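Local coordinates for CPXV018 protein (Cowpox virus, PDB 4FFE), which is a secreted MHC class I-like viral protein that binds the NKG2D receptor as a decoy ligand and so serves immune evasion, at residues 7-12 and 79-84; 103-108 and 117-122. All blocks are in the same frame, centred on the assembly; numbering follows the deposited sequence.

Interaction 1. Residues 7-12 and 79-84; sequences FNFNLE and LTYFYE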
ATOM      1  N   PHE A   7       0.151   4.711  -1.494  1.00 31.61           N
ATOM      2  CA  PHE A   7      -0.297   3.324  -1.482  1.00 27.48           C
ATOM      3  C   PHE A   7      -1.340   3.123  -0.389  1.00 34.27           C
ATOM      4  O   PHE A   7      -1.082   3.390   0.786  1.00 27.98           O
ATOM      5  CB  PHE A   7       0.882   2.381  -1.242  1.00 30.09           C
ATOM      6  CG  PHE A   7       1.914   2.401  -2.335  1.00 32.10           C
ATOM      7  CD1 PHE A   7       2.863   3.407  -2.395  1.00 25.43           C
ATOM      8  CD2 PHE A   7       1.938   1.405  -3.298  1.00 24.73           C
ATOM      9  CE1 PHE A   7       3.815   3.428  -3.403  1.00 24.75           C
ATOM     10  CE2 PHE A   7       2.886   1.417  -4.308  1.00 26.91           C
ATOM     11  CZ  PHE A   7       3.826   2.429  -4.360  1.00 26.00           C
ATOM     12  N   ASN A   8      -2.520   2.658  -0.779  1.00 28.15           N
ATOM     13  CA  ASN A   8      -3.571   2.369   0.189  1.00 26.54           C
ATOM     14  C   ASN A   8      -3.764   0.867   0.369  1.00 22.43           C
ATOM     15  O   ASN A   8      -4.384   0.212  -0.465  1.00 21.87           O
ATOM     16  CB  ASN A   8      -4.889   3.023  -0.231  1.00 26.07           C
ATOM     17  CG  ASN A   8      -5.910   3.044   0.892  1.00 31.14           C
ATOM     18  OD1 ASN A   8      -5.551   3.077   2.065  1.00 32.20           O
ATOM     19  ND2 ASN A   8      -7.188   3.020   0.536  1.00 23.82           N
ATOM     20  N   PHE A   9      -3.218   0.327   1.457  1.00 26.06           N
ATOM     21  CA  PHE A   9      -3.338  -1.096   1.757  1.00 24.11           C
ATOM     22  C   PHE A   9      -4.583  -1.364   2.592  1.00 33.41           C
ATOM     23  O   PHE A   9      -4.780  -0.746   3.635  1.00 28.67           O
ATOM     24  CB  PHE A   9      -2.117  -1.595   2.534  1.00 28.35           C
ATOM     25  CG  PHE A   9      -0.822  -1.513   1.773  1.00 30.63           C
ATOM     26  CD1 PHE A   9      -0.109  -0.326   1.714  1.00 28.25           C
ATOM     27  CD2 PHE A   9      -0.307  -2.630   1.138  1.00 25.85           C
ATOM     28  CE1 PHE A   9       1.089  -0.254   1.020  1.00 23.99           C
ATOM     29  CE2 PHE A   9       0.888  -2.563   0.445  1.00 32.46           C
ATOM     30  CZ  PHE A   9       1.586  -1.374   0.386  1.00 25.65           C
ATOM     31  N   ASN A  10      -5.415  -2.293   2.137  1.00 28.14           N
ATOM     32  CA  ASN A  10      -6.582  -2.707   2.907  1.00 26.36           C
ATOM     33  C   ASN A  10      -6.665  -4.215   3.086  1.00 37.01           C
ATOM     34  O   ASN A  10      -6.649  -4.969   2.112  1.00 31.67           O
ATOM     35  CB  ASN A  10      -7.874  -2.192   2.267  1.00 37.89           C
ATOM     36  CG  ASN A  10      -8.225  -0.791   2.714  1.00 50.52           C
ATOM     37  OD1 ASN A  10      -8.025   0.176   1.980  1.00 51.83           O
ATOM     38  ND2 ASN A  10      -8.752  -0.675   3.929  1.00 37.10           N
ATOM     39  N   LEU A  11      -6.752  -4.648   4.340  1.00 32.62           N
ATOM     40  CA  LEU A  11      -6.978  -6.052   4.654  1.00 31.93           C
ATOM     41  C   LEU A  11      -8.353  -6.229   5.283  1.00 39.07           C
ATOM     42  O   LEU A  11      -8.648  -5.654   6.333  1.00 32.29           O
ATOM     43  CB  LEU A  11      -5.901  -6.581   5.603  1.00 30.90           C
ATOM     44  CG  LEU A  11      -6.103  -8.015   6.103  1.00 31.79           C
ATOM     45  CD1 LEU A  11      -6.118  -9.003   4.941  1.00 28.97           C
ATOM     46  CD2 LEU A  11      -5.032  -8.391   7.114  1.00 30.45           C
ATOM     47  N   GLU A  12      -9.196  -7.018   4.628  1.00 36.33           N
ATOM     48  CA  GLU A  12     -10.519  -7.325   5.155  1.00 39.64           C
ATOM     49  C   GLU A  12     -10.530  -8.746   5.697  1.00 37.32           C
ATOM     50  O   GLU A  12     -10.220  -9.697   4.979  1.00 40.77           O
ATOM     51  CB  GLU A  12     -11.583  -7.168   4.067  1.00 56.19           C
ATOM     52  CG  GLU A  12     -11.645  -5.780   3.450  1.00 59.82           C
ATOM     53  CD  GLU A  12     -12.705  -5.667   2.369  1.00 79.69           C
ATOM     54  OE1 GLU A  12     -13.428  -6.660   2.136  1.00 81.68           O
ATOM     55  OE2 GLU A  12     -12.816  -4.586   1.754  1.00 93.17           O
ATOM     56  N   LEU A  79      -8.682  -3.513   8.087  1.00 35.41           N
ATOM     57  CA  LEU A  79      -7.428  -2.894   8.492  1.00 33.24           C
ATOM     58  C   LEU A  79      -6.833  -2.108   7.330  1.00 41.03           C
ATOM     59  O   LEU A  79      -6.662  -2.638   6.230  1.00 29.05           O
ATOM     60  CB  LEU A  79      -6.441  -3.959   8.973  1.00 32.37           C
ATOM     61  CG  LEU A  79      -6.897  -4.796  10.173  1.00 37.99           C
ATOM     62  CD1 LEU A  79      -6.104  -6.084  10.274  1.00 45.60           C
ATOM     63  CD2 LEU A  79      -6.747  -3.999  11.450  1.00 48.31           C
ATOM     64  N   THR A  80      -6.520  -0.840   7.578  1.00 26.50           N
ATOM     65  CA  THR A  80      -5.971   0.019   6.540  1.00 29.71           C
ATOM     66  C   THR A  80      -4.580   0.523   6.911  1.00 25.50           C
ATOM     67  O   THR A  80      -4.329   0.911   8.052  1.00 28.32           O
ATOM     68  CB  THR A  80      -6.892   1.224   6.258  1.00 29.78           C
ATOM     69  OG1 THR A  80      -8.230   0.765   6.032  1.00 41.87           O
ATOM     70  CG2 THR A  80      -6.413   1.999   5.035  1.00 31.68           C
ATOM     71  N   TYR A  81      -3.676   0.492   5.941  1.00 29.16           N
ATOM     72  CA  TYR A  81      -2.361   1.096   6.095  1.00 24.40           C
ATOM     73  C   TYR A  81      -2.084   1.978   4.889  1.00 24.70           C
ATOM     74  O   TYR A  81      -2.068   1.508   3.751  1.00 25.07           O
ATOM     75  CB  TYR A  81      -1.276   0.025   6.240  1.00 23.69           C
ATOM     76  CG  TYR A  81       0.134   0.576   6.302  1.00 19.28           C
ATOM     77  CD1 TYR A  81       0.499   1.503   7.271  1.00 30.49           C
ATOM     78  CD2 TYR A  81       1.101   0.162   5.398  1.00 23.07           C
ATOM     79  CE1 TYR A  81       1.790   2.006   7.332  1.00 28.94           C
ATOM     80  CE2 TYR A  81       2.392   0.655   5.451  1.00 25.82           C
ATOM     81  CZ  TYR A  81       2.733   1.577   6.418  1.00 32.38           C
ATOM     82  OH  TYR A  81       4.019   2.069   6.468  1.00 25.99           O
ATOM     83  N   PHE A  82      -1.888   3.265   5.144  1.00 22.41           N
ATOM     84  CA  PHE A  82      -1.636   4.222   4.079  1.00 25.73           C
ATOM     85  C   PHE A  82      -0.176   4.649   4.110  1.00 32.50           C
ATOM     86  O   PHE A  82       0.365   4.954   5.168  1.00 27.30           O
ATOM     87  CB  PHE A  82      -2.557   5.437   4.226  1.00 28.15           C
ATOM     88  CG  PHE A  82      -2.323   6.507   3.196  1.00 25.37           C
ATOM     89  CD1 PHE A  82      -2.961   6.456   1.969  1.00 28.51           C
ATOM     90  CD2 PHE A  82      -1.471   7.569   3.460  1.00 28.81           C
ATOM     91  CE1 PHE A  82      -2.749   7.440   1.020  1.00 38.02           C
ATOM     92  CE2 PHE A  82      -1.258   8.555   2.518  1.00 26.14           C
ATOM     93  CZ  PHE A  82      -1.897   8.491   1.295  1.00 29.91           C
ATOM     94  N   TYR A  83       0.460   4.655   2.944  1.00 29.17           N
ATOM     95  CA  TYR A  83       1.852   5.074   2.838  1.00 27.00           C
ATOM     96  C   TYR A  83       2.048   5.978   1.635  1.00 26.50           C
ATOM     97  O   TYR A  83       1.608   5.664   0.530  1.00 30.59           O
ATOM     98  CB  TYR A  83       2.779   3.866   2.725  1.00 29.15           C
ATOM     99  CG  TYR A  83       4.238   4.249   2.637  1.00 31.35           C
ATOM    100  CD1 TYR A  83       4.945   4.612   3.774  1.00 31.34           C
ATOM    101  CD2 TYR A  83       4.906   4.255   1.418  1.00 33.07           C
ATOM    102  CE1 TYR A  83       6.270   4.968   3.706  1.00 32.43           C
ATOM    103  CE2 TYR A  83       6.240   4.611   1.340  1.00 35.86           C
ATOM    104  CZ  TYR A  83       6.915   4.965   2.489  1.00 39.05           C
ATOM    105  OH  TYR A  83       8.241   5.318   2.427  1.00 35.48           O
ATOM    106  N   GLU A  84       2.729   7.095   1.848  1.00 29.13           N
ATOM    107  CA  GLU A  84       2.928   8.065   0.785  1.00 31.87           C
ATOM    108  C   GLU A  84       4.302   8.713   0.861  1.00 30.61           C
ATOM    109  O   GLU A  84       4.753   9.113   1.933  1.00 28.66           O
ATOM    110  CB  GLU A  84       1.853   9.147   0.863  1.00 24.61           C
ATOM    111  CG  GLU A  84       2.038  10.279  -0.122  1.00 34.03           C
ATOM    112  CD  GLU A  84       1.115  11.440   0.167  1.00 39.94           C
ATOM    113  OE1 GLU A  84       1.518  12.338   0.935  1.00 40.63           O
ATOM    114  OE2 GLU A  84      -0.014  11.449  -0.367  1.00 35.23           O
TER
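F7 N donates to Y83 O at 2.7 Å in a nearly straight bond, the shortest of six backbone hydrogen bonds between these antiparallel strands. Y83 N returns the bond to F7 O, and F9 with Y81 and L11 with L79 form two further reciprocal pairs. CA-H groups of the intervening residues add weaker contacts to the carbonyls of the hydrogen-bonded pairs, as from T80 CA to F9 O (3.2 Å).

On the face carrying F7, F9, L11, L79, Y81 and Y83, the side chains of F9 and Y81 run side by side, CD1 of F9 lying 3.9 Å from CD2 of Y81, with ring planes turned 34° apart. The F9 ring presents its edge to Y81 O, because chi1 of -64° leaves CG beside the backbone N. L11 CD2 meets L79 CD1 at 4.1 Å. F63 and L126, from the helical layer, also reach F9, while Y81 OH bonds to Q96.

The other face is more polar: N10 ND2 makes a weak, bent bond to T80 OG1 (2.6 Å, 117°), and N8 OD1 touches T80 CG2 at 3.3 Å. This strand pair thus gives the sheet an apolar, largely aromatic face under the helices and a partly polar reverse, consistent with the platform of an MHC class I-like fold.

Interaction 2. Residues 103-108 and 117-122; sequences EEYTVK and MWLTTS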
ATOM      1  N   GLU A 103     -11.295   4.033  11.249  1.00 31.97           N
ATOM      2  CA  GLU A 103     -10.895   4.985  12.283  1.00 33.07           C
ATOM      3  C   GLU A 103      -9.393   4.979  12.525  1.00 24.22           C
ATOM      4  O   GLU A 103      -8.801   3.931  12.782  1.00 29.55           O
ATOM      5  CB  GLU A 103     -11.640   4.693  13.589  1.00 31.93           C
ATOM      6  CG  GLU A 103     -13.154   4.760  13.456  1.00 45.96           C
ATOM      7  CD  GLU A 103     -13.876   4.407  14.744  1.00 68.57           C
ATOM      8  OE1 GLU A 103     -13.236   3.836  15.654  1.00 53.54           O
ATOM      9  OE2 GLU A 103     -15.087   4.703  14.845  1.00 74.48           O
ATOM     10  N   GLU A 104      -8.779   6.155  12.453  1.00 27.97           N
ATOM     11  CA  GLU A 104      -7.344   6.266  12.672  1.00 35.58           C
ATOM     12  C   GLU A 104      -6.971   6.002  14.123  1.00 38.06           C
ATOM     13  O   GLU A 104      -7.670   6.425  15.043  1.00 38.23           O
ATOM     14  CB  GLU A 104      -6.817   7.635  12.235  1.00 32.69           C
ATOM     15  CG  GLU A 104      -5.304   7.754  12.359  1.00 48.31           C
ATOM     16  CD  GLU A 104      -4.757   9.040  11.778  1.00 67.62           C
ATOM     17  OE1 GLU A 104      -3.539   9.279  11.926  1.00 52.95           O
ATOM     18  OE2 GLU A 104      -5.537   9.805  11.172  1.00 58.88           O
ATOM     19  N   TYR A 105      -5.863   5.292  14.317  1.00 36.96           N
ATOM     20  CA  TYR A 105      -5.340   5.024  15.648  1.00 32.56           C
ATOM     21  C   TYR A 105      -3.816   5.006  15.607  1.00 37.55           C
ATOM     22  O   TYR A 105      -3.221   4.747  14.561  1.00 39.91           O
ATOM     23  CB  TYR A 105      -5.904   3.709  16.204  1.00 26.45           C
ATOM     24  CG  TYR A 105      -5.471   2.460  15.463  1.00 37.24           C
ATOM     25  CD1 TYR A 105      -5.930   2.191  14.179  1.00 35.57           C
ATOM     26  CD2 TYR A 105      -4.624   1.536  16.062  1.00 32.24           C
ATOM     27  CE1 TYR A 105      -5.540   1.047  13.505  1.00 32.16           C
ATOM     28  CE2 TYR A 105      -4.235   0.389  15.399  1.00 31.05           C
ATOM     29  CZ  TYR A 105      -4.695   0.149  14.120  1.00 33.22           C
ATOM     30  OH  TYR A 105      -4.309  -0.990  13.455  1.00 28.45           O
ATOM     31  N   THR A 106      -3.187   5.301  16.742  1.00 34.40           N
ATOM     32  CA  THR A 106      -1.733   5.430  16.801  1.00 42.34           C
ATOM     33  C   THR A 106      -1.124   4.695  17.992  1.00 43.31           C
ATOM     34  O   THR A 106       0.079   4.441  18.022  1.00 42.58           O
ATOM     35  CB  THR A 106      -1.306   6.909  16.897  1.00 44.50           C
ATOM     36  OG1 THR A 106      -1.936   7.517  18.031  1.00 46.92           O
ATOM     37  CG2 THR A 106      -1.695   7.670  15.638  1.00 39.31           C
ATOM     38  N   VAL A 107      -1.956   4.358  18.972  1.00 34.74           N
ATOM     39  CA  VAL A 107      -1.465   3.800  20.228  1.00 50.09           C
ATOM     40  C   VAL A 107      -1.513   2.274  20.270  1.00 44.24           C
ATOM     41  O   VAL A 107      -2.560   1.668  20.044  1.00 40.34           O
ATOM     42  CB  VAL A 107      -2.248   4.363  21.432  1.00 58.79           C
ATOM     43  CG1 VAL A 107      -1.741   3.752  22.732  1.00 48.31           C
ATOM     44  CG2 VAL A 107      -2.139   5.881  21.470  1.00 47.86           C
ATOM     45  N   LYS A 108      -0.369   1.665  20.571  1.00 59.43           N
ATOM     46  CA  LYS A 108      -0.269   0.218  20.707  1.00 69.24           C
ATOM     47  C   LYS A 108      -0.678  -0.207  22.114  1.00 82.06           C
ATOM     48  O   LYS A 108      -0.245   0.394  23.097  1.00 84.70           O
ATOM     49  CB  LYS A 108       1.166  -0.232  20.436  1.00 72.71           C
ATOM     50  CG  LYS A 108       1.885   0.599  19.388  1.00 72.31           C
ATOM     51  CD  LYS A 108       3.349   0.208  19.280  1.00 88.89           C
ATOM     52  CE  LYS A 108       4.090   1.107  18.306  1.00 80.98           C
ATOM     53  NZ  LYS A 108       5.534   0.754  18.221  1.00 99.33           N
ATOM     54  N   MET A 117      -1.345  -5.891  16.131  1.00 29.91           N
ATOM     55  CA  MET A 117      -0.314  -6.479  15.285  1.00 32.35           C
ATOM     56  C   MET A 117      -0.152  -5.662  14.007  1.00 33.86           C
ATOM     57  O   MET A 117       0.965  -5.437  13.539  1.00 35.83           O
ATOM     58  CB  MET A 117      -0.676  -7.927  14.941  1.00 32.25           C
ATOM     59  CG  MET A 117       0.337  -8.640  14.056  1.00 42.91           C
ATOM     60  SD  MET A 117       1.836  -9.136  14.930  1.00 53.77           S
ATOM     61  CE  MET A 117       1.160 -10.271  16.144  1.00 50.81           C
ATOM     62  N   TRP A 118      -1.280  -5.219  13.454  1.00 32.23           N
ATOM     63  CA  TRP A 118      -1.297  -4.402  12.244  1.00 39.71           C
ATOM     64  C   TRP A 118      -0.496  -3.125  12.450  1.00 26.08           C
ATOM     65  O   TRP A 118       0.367  -2.786  11.647  1.00 28.20           O
ATOM     66  CB  TRP A 118      -2.741  -4.054  11.870  1.00 27.68           C
ATOM     67  CG  TRP A 118      -2.907  -3.304  10.578  1.00 36.94           C
ATOM     68  CD1 TRP A 118      -3.173  -1.973  10.430  1.00 31.76           C
ATOM     69  CD2 TRP A 118      -2.837  -3.850   9.252  1.00 28.63           C
ATOM     70  NE1 TRP A 118      -3.271  -1.656   9.096  1.00 29.65           N
ATOM     71  CE2 TRP A 118      -3.068  -2.788   8.354  1.00 30.70           C
ATOM     72  CE3 TRP A 118      -2.604  -5.129   8.740  1.00 29.10           C
ATOM     73  CZ2 TRP A 118      -3.069  -2.969   6.969  1.00 26.11           C
ATOM     74  CZ3 TRP A 118      -2.604  -5.306   7.367  1.00 31.11           C
ATOM     75  CH2 TRP A 118      -2.835  -4.231   6.499  1.00 33.37           C
ATOM     76  N   LEU A 119      -0.787  -2.430  13.545  1.00 32.22           N
ATOM     77  CA  LEU A 119      -0.116  -1.180  13.880  1.00 35.53           C
ATOM     78  C   LEU A 119       1.367  -1.398  14.159  1.00 37.94           C
ATOM     79  O   LEU A 119       2.205  -0.567  13.813  1.00 35.29           O
ATOM     80  CB  LEU A 119      -0.787  -0.551  15.102  1.00 33.11           C
ATOM     81  CG  LEU A 119      -0.130   0.679  15.730  1.00 45.87           C
ATOM     82  CD1 LEU A 119      -0.110   1.834  14.750  1.00 38.84           C
ATOM     83  CD2 LEU A 119      -0.857   1.072  17.005  1.00 48.21           C
ATOM     84  N   THR A 120       1.683  -2.528  14.778  1.00 34.55           N
ATOM     85  CA  THR A 120       3.038  -2.810  15.232  1.00 37.18           C
ATOM     86  C   THR A 120       3.975  -3.236  14.097  1.00 34.58           C
ATOM     87  O   THR A 120       5.167  -2.933  14.125  1.00 35.49           O
ATOM     88  CB  THR A 120       3.029  -3.897  16.338  1.00 33.75           C
ATOM     89  OG1 THR A 120       2.170  -3.483  17.407  1.00 46.14           O
ATOM     90  CG2 THR A 120       4.427  -4.135  16.893  1.00 46.04           C
ATOM     91  N   THR A 121       3.433  -3.917  13.092  1.00 31.80           N
ATOM     92  CA  THR A 121       4.276  -4.591  12.103  1.00 38.93           C
ATOM     93  C   THR A 121       4.184  -4.079  10.663  1.00 34.95           C
ATOM     94  O   THR A 121       5.064  -4.368   9.855  1.00 36.11           O
ATOM     95  CB  THR A 121       3.990  -6.106  12.079  1.00 41.61           C
ATOM     96  OG1 THR A 121       2.643  -6.329  11.645  1.00 31.83           O
ATOM     97  CG2 THR A 121       4.184  -6.712  13.464  1.00 32.28           C
ATOM     98  N   SER A 122       3.129  -3.336  10.338  1.00 31.87           N
ATOM     99  CA  SER A 122       2.879  -2.938   8.949  1.00 27.18           C
ATOM    100  C   SER A 122       4.030  -2.172   8.286  1.00 34.76           C
ATOM    101  O   SER A 122       4.459  -2.526   7.189  1.00 32.50           O
ATOM    102  CB  SER A 122       1.577  -2.141   8.831  1.00 34.32           C
ATOM    103  OG  SER A 122       0.451  -2.986   9.002  1.00 32.21           O
TER
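The segment 103-108 leaves its short strand as an irregular loop and passes helix 114-127, the CA of K108 coming within 7.0 Å of the CA of L119, with no hydrogen bond between the two segments. L119 is the centre of the contact. Its CG lies anti to the backbone N (chi1 172°), which carries the isobutyl group out from the helix against the passing chain: CD2 touches V107 O at 3.5 Å and T106 O at 3.6 Å, and the K108 side chain crosses that of L119 at about a right angle, its CG 3.7 Å from CD2. Beyond CG the K108 chain is extended but poorly ordered.

Y105, earlier in the segment, has its CG between the backbone N and the carbonyl carbon (chi1 66°), and the ring swings toward the helix, sliding past L119 in the opposite direction, with CE2 3.6 Å from L119 CB. The hydroxyl then arrives at the edge of the W118 indole, near its plane, OH to CD1 being 3.4 Å; its hydrogen bond is to K115 O, and the K115 side chain makes a cation-pi contact with the Y105 ring.

Inside the helix, S122 OG bonds to W118 O at 2.7 Å and lies over the centre of the indole. W118 O also accepts S122 N from the opposite face of the carbonyl plane. The contact joining the loop after edge strand 103-104 to helix 114-127 is therefore dispersive, a leucine packed against an aromatic ring, the K108 methylenes and the backbone at T106 and V107, with Y105 tied to the helix by its hydroxyl.

Overall arrangement
Interaction 1 closes before interaction 2 opens along the chain, and their centres lie about 11 Å apart. Interaction 1 joins strands 3-14 and 76-88, neighbours near the middle of the antiparallel sheet, its centre about 5 Å from the centre of the chain; interaction 2 sits about 15 Å out, where the sheet's terminal strand 103-104 runs on toward helix 114-127. W118 connects them: NE1 probably donates a hydrogen bond to T80 O (3.0 Å), while its rings pack on L79, Y81 and L11. W118 is thus one of the residues that seat the helix on the inner strands, while the exiting chain packs against it, consistent with the helices-on-sheet platform of an MHC class I-like fold.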